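Local coordinates for putative ATP-grasp superfamily protein (Archaeoglobus fulgidus, PDB 3DF7) that is of unknown function but, as a putative member of the ATP-grasp superfamily, probably binds ATP and a metal ion, at residues 18-22 with 292-298. Sequence-based numbering, arbitrary orientation.
Sequences DSTAV and VSVGDYT
Y297 lies against S19, and V22 packs among V292, V294 and Y297: a helix-on-hairpin contact in which the first turn of helix 18-35 rests on the C-terminal β-hairpin, strands 292-294 and 297-303 joined by a type II' turn from V294 to Y297. Backbone bonds in both directions between V294 and Y297 close that turn. The Y297 ring lies over the helix backbone, with S19 CA 3.7 Å above its plane near the centre. S19 CB makes a CH-pi contact, 3.9 Å from the ring centroid and 18° off the normal. Beside it, V22 has CG1 between the backbone N and the carbonyl carbon (chi1 77°), which places CG2 anti to the N and into the hairpin, 4.0 Å from V292 CG2 and 3.8 Å from Y297 O. V294 spreads its two methyls along the helix: CG1 meets A21 CB at 3.8 Å and also touches D18, while CG2 lies 3.7 Å from V22 CA. Losing the ring to an alanine at Y297 would probably uncover S19 and take the cation-pi partner from K285. No direct hydrogen bond crosses the interface, but a water donates to D18 OD2 (2.6 Å) and accepts from D296 N. Further along the same helix, L25 touches V292 and V294; strand 279-285 pairs with 297-303, its K283 bonding S19 O, while 292-294 is one of the sheet's two edge strands.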
loop_
_atom_site.group_PDB
_atom_site.type_symbol
_atom_site.label_atom_id
_atom_site.label_comp_id
_atom_site.label_asym_id
_atom_site.label_seq_id
_atom_site.Cartn_x
_atom_site.Cartn_y
_atom_site.Cartn_z
ATOM N N ASP A 18 -0.681 -13.973 10.798
ATOM C CA ASP A 18 -0.275 -12.848 11.640
ATOM C C ASP A 18 0.787 -11.938 11.038
ATOM O O ASP A 18 0.741 -10.724 11.225
ATOM C CB ASP A 18 0.226 -13.346 12.995
ATOM C CG ASP A 18 -0.749 -14.291 13.664
ATOM O OD1 ASP A 18 -1.957 -14.218 13.363
ATOM O OD2 ASP A 18 -0.305 -15.100 14.500
ATOM N N SER A 19 1.747 -12.525 10.330
ATOM C CA SER A 19 2.822 -11.753 9.717
ATOM C C SER A 19 2.281 -10.628 8.844
ATOM O O SER A 19 2.748 -9.489 8.920
ATOM C CB SER A 19 3.715 -12.662 8.871
ATOM O OG SER A 19 4.681 -11.899 8.170
ATOM N N THR A 20 1.299 -10.956 8.010
ATOM C CA THR A 20 0.689 -9.980 7.114
ATOM C C THR A 20 -0.373 -9.177 7.854
ATOM O O THR A 20 -0.566 -7.994 7.585
ATOM C CB THR A 20 0.020 -10.675 5.902
ATOM O OG1 THR A 20 0.998 -11.433 5.185
ATOM C CG2 THR A 20 -0.600 -9.643 4.962
ATOM N N ALA A 21 -1.052 -9.831 8.789
ATOM C CA ALA A 21 -2.105 -9.185 9.562
ATOM C C ALA A 21 -1.605 -7.991 10.366
ATOM O O ALA A 21 -2.320 -6.999 10.515
ATOM C CB ALA A 21 -2.759 -10.197 10.494
ATOM N N VAL A 22 -0.388 -8.081 10.893
ATOM C CA VAL A 22 0.139 -6.986 11.696
ATOM C C VAL A 22 0.267 -5.703 10.873
ATOM O O VAL A 22 0.069 -4.603 11.398
ATOM C CB VAL A 22 1.500 -7.363 12.342
ATOM C CG1 VAL A 22 2.628 -7.285 11.316
ATOM C CG2 VAL A 22 1.763 -6.461 13.543
ATOM N N VAL A 292 1.553 -1.871 17.067
ATOM C CA VAL A 292 0.445 -2.827 17.111
ATOM C C VAL A 292 1.024 -4.235 17.102
ATOM O O VAL A 292 2.163 -4.443 16.677
ATOM C CB VAL A 292 -0.530 -2.707 15.899
ATOM C CG1 VAL A 292 -1.211 -1.348 15.908
ATOM C CG2 VAL A 292 0.216 -2.940 14.588
ATOM N N SER A 293 0.239 -5.200 17.574
ATOM C CA SER A 293 0.677 -6.591 17.613
ATOM C C SER A 293 -0.440 -7.520 17.144
ATOM O O SER A 293 -1.620 -7.201 17.272
ATOM C CB SER A 293 1.061 -6.995 19.042
ATOM O OG SER A 293 2.008 -6.110 19.613
ATOM N N VAL A 294 -0.044 -8.661 16.587
ATOM C CA VAL A 294 -0.970 -9.696 16.146
ATOM C C VAL A 294 -0.235 -11.002 16.424
ATOM O O VAL A 294 0.751 -11.322 15.760
ATOM C CB VAL A 294 -1.300 -9.603 14.641
ATOM C CG1 VAL A 294 -2.154 -10.801 14.226
ATOM C CG2 VAL A 294 -2.055 -8.312 14.347
ATOM N N GLY A 295 -0.710 -11.750 17.411
ATOM C CA GLY A 295 -0.042 -12.991 17.755
ATOM C C GLY A 295 1.334 -12.636 18.288
ATOM O O GLY A 295 1.456 -11.759 19.145
ATOM N N ASP A 296 2.368 -13.299 17.778
ATOM C CA ASP A 296 3.739 -13.035 18.212
ATOM C C ASP A 296 4.420 -11.986 17.337
ATOM O O ASP A 296 5.592 -11.670 17.535
ATOM C CB ASP A 296 4.570 -14.325 18.189
ATOM C CG ASP A 296 4.089 -15.353 19.200
ATOM O OD1 ASP A 296 3.945 -14.998 20.391
ATOM O OD2 ASP A 296 3.867 -16.518 18.805
ATOM N N TYR A 297 3.684 -11.449 16.368
ATOM C CA TYR A 297 4.233 -10.442 15.470
ATOM C C TYR A 297 3.948 -9.024 15.945
ATOM O O TYR A 297 2.856 -8.719 16.427
ATOM C CB TYR A 297 3.678 -10.636 14.056
ATOM C CG TYR A 297 4.369 -11.729 13.269
ATOM C CD1 TYR A 297 5.543 -11.470 12.568
ATOM C CD2 TYR A 297 3.858 -13.027 13.245
ATOM C CE1 TYR A 297 6.197 -12.477 11.857
ATOM C CE2 TYR A 297 4.503 -14.044 12.539
ATOM C CZ TYR A 297 5.672 -13.761 11.848
ATOM O OH TYR A 297 6.318 -14.757 11.150
ATOM N N THR A 298 4.946 -8.160 15.809
ATOM C CA THR A 298 4.806 -6.768 16.205
ATOM C C THR A 298 5.314 -5.863 15.094
ATOM O O THR A 298 6.189 -6.245 14.317
ATOM C CB THR A 298 5.619 -6.451 17.479
ATOM O OG1 THR A 298 6.961 -6.934 17.321
ATOM C CG2 THR A 298 4.979 -7.094 18.700
HETATM O O HOH W 1 1.903 -15.321 15.775
#